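Local coordinates for dehydratase, IlvD/Edd family (Caulobacter crescentus, PDB 5OYN), which catalyses the dehydration of D-xylonate, and of D-gluconate with similar efficiency, to the 2-dehydro-3-deoxy sugar acids, using a [2Fe-2S] cluster and magnesium, at residues C233-A238 with R331-G336. Residues are numbered along the deposited sequence; the frame is centred on the assembly and turned at random.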
ATOM      1  N   CYS A 233      -3.686  22.382 -13.106  1.00 53.70           N
ATOM      2  CA  CYS A 233      -3.236  21.012 -12.903  1.00 52.77           C
ATOM      3  C   CYS A 233      -1.793  20.793 -13.363  1.00 55.05           C
ATOM      4  O   CYS A 233      -1.025  20.086 -12.698  1.00 59.24           O
ATOM      5  CB  CYS A 233      -4.176  20.069 -13.641  1.00 52.71           C
ATOM      6  SG  CYS A 233      -3.884  18.335 -13.345  1.00 56.30           S
ATOM      7  N   ALA A 234      -1.408  21.363 -14.500  1.00 50.63           N
ATOM      8  CA  ALA A 234      -0.165  20.953 -15.147  1.00 49.69           C
ATOM      9  C   ALA A 234       1.051  21.171 -14.255  1.00 47.76           C
ATOM     10  O   ALA A 234       1.919  20.295 -14.151  1.00 48.27           O
ATOM     11  CB  ALA A 234       0.011  21.703 -16.468  1.00 52.28           C
ATOM     12  N   ALA A 235       1.135  22.327 -13.599  1.00 44.75           N
ATOM     13  CA  ALA A 235       2.417  22.790 -13.083  1.00 43.29           C
ATOM     14  C   ALA A 235       2.698  22.411 -11.635  1.00 48.68           C
ATOM     15  O   ALA A 235       3.852  22.559 -11.213  1.00 48.84           O
ATOM     16  CB  ALA A 235       2.527  24.311 -13.201  1.00 37.68           C
ATOM     17  N   ILE A 236       1.698  21.971 -10.868  1.00 42.33           N
ATOM     18  CA  ILE A 236       1.934  21.652  -9.450  1.00 45.75           C
ATOM     19  C   ILE A 236       3.058  20.629  -9.342  1.00 45.22           C
ATOM     20  O   ILE A 236       3.007  19.580 -10.014  1.00 45.59           O
ATOM     21  CB  ILE A 236       0.657  21.117  -8.777  1.00 49.03           C
ATOM     22  CG1 ILE A 236      -0.581  21.921  -9.180  1.00 47.24           C
ATOM     23  CG2 ILE A 236       0.823  21.164  -7.268  1.00 48.49           C
ATOM     24  CD1 ILE A 236      -1.893  21.221  -8.875  1.00 42.54           C
ATOM     25  N   PRO A 237       4.107  20.885  -8.558  1.00 44.87           N
ATOM     26  CA  PRO A 237       5.147  19.862  -8.377  1.00 47.81           C
ATOM     27  C   PRO A 237       4.592  18.636  -7.656  1.00 44.99           C
ATOM     28  O   PRO A 237       3.790  18.748  -6.724  1.00 44.89           O
ATOM     29  CB  PRO A 237       6.214  20.587  -7.541  1.00 45.76           C
ATOM     30  CG  PRO A 237       5.985  22.052  -7.845  1.00 39.60           C
ATOM     31  CD  PRO A 237       4.487  22.166  -7.933  1.00 43.27           C
ATOM     32  N   ALA A 238       5.036  17.462  -8.099  1.00 40.52           N
ATOM     33  CA  ALA A 238       4.523  16.197  -7.576  1.00 45.24           C
ATOM     34  C   ALA A 238       4.446  16.081  -6.045  1.00 42.76           C
ATOM     35  O   ALA A 238       3.445  15.532  -5.556  1.00 41.55           O
ATOM     36  CB  ALA A 238       5.366  15.057  -8.160  1.00 43.19           C
ATOM     37  N   ARG A 331       9.207  27.488  -9.208  1.00 49.75           N
ATOM     38  CA  ARG A 331       8.943  28.915  -9.382  1.00 52.54           C
ATOM     39  C   ARG A 331       7.834  29.147 -10.409  1.00 48.95           C
ATOM     40  O   ARG A 331       6.977  30.031 -10.229  1.00 41.80           O
ATOM     41  CB  ARG A 331      10.224  29.641  -9.781  1.00 47.77           C
ATOM     42  CG  ARG A 331      11.235  29.803  -8.649  1.00 51.40           C
ATOM     43  CD  ARG A 331      10.706  30.675  -7.511  1.00 48.45           C
ATOM     44  NE  ARG A 331      10.366  32.053  -7.886  1.00 53.50           N
ATOM     45  CZ  ARG A 331      11.230  33.073  -7.940  1.00 55.14           C
ATOM     46  NH1 ARG A 331      12.515  32.888  -7.674  1.00 53.99           N
ATOM     47  NH2 ARG A 331      10.808  34.290  -8.264  1.00 52.44           N
ATOM     48  N   PHE A 332       7.812  28.335 -11.472  1.00 42.07           N
ATOM     49  CA  PHE A 332       6.784  28.488 -12.485  1.00 40.11           C
ATOM     50  C   PHE A 332       5.397  28.324 -11.874  1.00 46.88           C
ATOM     51  O   PHE A 332       4.513  29.171 -12.068  1.00 46.44           O
ATOM     52  CB  PHE A 332       7.018  27.489 -13.619  1.00 43.23           C
ATOM     53  CG  PHE A 332       5.956  27.539 -14.692  1.00 48.41           C
ATOM     54  CD1 PHE A 332       5.579  28.754 -15.263  1.00 45.20           C
ATOM     55  CD2 PHE A 332       5.325  26.374 -15.118  1.00 44.02           C
ATOM     56  CE1 PHE A 332       4.605  28.807 -16.232  1.00 46.89           C
ATOM     57  CE2 PHE A 332       4.346  26.419 -16.089  1.00 41.57           C
ATOM     58  CZ  PHE A 332       3.983  27.635 -16.644  1.00 49.37           C
ATOM     59  N   HIS A 333       5.199  27.259 -11.095  1.00 46.12           N
ATOM     60  CA  HIS A 333       3.869  26.995 -10.555  1.00 44.27           C
ATOM     61  C   HIS A 333       3.481  28.023  -9.492  1.00 44.37           C
ATOM     62  O   HIS A 333       2.310  28.408  -9.389  1.00 50.72           O
ATOM     63  CB  HIS A 333       3.793  25.571  -9.992  1.00 48.36           C
ATOM     64  CG  HIS A 333       2.583  25.343  -9.144  1.00 49.37           C
ATOM     65  ND1 HIS A 333       2.604  25.468  -7.771  1.00 44.35           N
ATOM     66  CD2 HIS A 333       1.298  25.079  -9.479  1.00 45.48           C
ATOM     67  CE1 HIS A 333       1.390  25.264  -7.294  1.00 45.11           C
ATOM     68  NE2 HIS A 333       0.579  25.026  -8.310  1.00 49.15           N
ATOM     69  N   ARG A 334       4.435  28.473  -8.685  1.00 46.15           N
ATOM     70  CA  ARG A 334       4.138  29.519  -7.711  1.00 48.71           C
ATOM     71  C   ARG A 334       3.777  30.835  -8.390  1.00 55.48           C
ATOM     72  O   ARG A 334       3.001  31.623  -7.836  1.00 58.25           O
ATOM     73  CB  ARG A 334       5.338  29.716  -6.792  1.00 50.50           C
ATOM     74  CG  ARG A 334       5.054  30.421  -5.490  1.00 54.22           C
ATOM     75  CD  ARG A 334       5.813  29.718  -4.345  1.00 58.75           C
ATOM     76  NE  ARG A 334       7.261  29.877  -4.455  1.00 54.83           N
ATOM     77  CZ  ARG A 334       8.126  28.873  -4.365  1.00 51.83           C
ATOM     78  NH1 ARG A 334       7.682  27.641  -4.165  1.00 48.35           N
ATOM     79  NH2 ARG A 334       9.432  29.100  -4.489  1.00 51.39           N
ATOM     80  N   ALA A 335       4.342  31.098  -9.578  1.00 54.70           N
ATOM     81  CA  ALA A 335       3.981  32.269 -10.375  1.00 53.30           C
ATOM     82  C   ALA A 335       2.601  32.160 -11.016  1.00 51.96           C
ATOM     83  O   ALA A 335       2.075  33.177 -11.483  1.00 49.87           O
ATOM     84  CB  ALA A 335       5.024  32.500 -11.462  1.00 49.26           C
ATOM     85  N   GLY A 336       2.011  30.966 -11.061  1.00 48.30           N
ATOM     86  CA  GLY A 336       0.667  30.803 -11.576  1.00 40.82           C
ATOM     87  C   GLY A 336       0.589  29.759 -12.664  1.00 42.76           C
ATOM     88  O   GLY A 336      -0.488  29.489 -13.205  1.00 47.03           O
TER
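One face of the H333 imidazole lies on the backbone of I236, whose CA sits 3.7 Å from the ring centroid, 22° off the normal, in a CH-pi contact offset toward the rim. In the plane of the ring, at its edge, is CB of A235. The F332 ring meets that same methyl obliquely, its CD2 4.0 Å from A235 CB. Beyond the CA, I236 CG1 comes to 3.4 Å from H333 NE2, while CG2 passes near NE2 and CE1, and P237 brings its CD to 3.8 Å from H333 ND1. What puts the imidazole here is chi1 of 166°, with CG turned anti to the backbone N, so that the ring projects from helix 329-335 onto the loop. That loop joins helix 215-225 to helix 241-259, and the contact packs it against a short helix finished by a Schellman motif, with G336 at positive phi, within the N-terminal family region of this IlvD/Edd dehydratase. An alanine in place of H333 is likely to open a gap beside I236 and P237, leaving I236 CA without its CH-pi partner. Helix 241-259 adds E242, which touches both I236 and H333. The [2Fe-2S] cluster is about 13 Å from the P237 side chain.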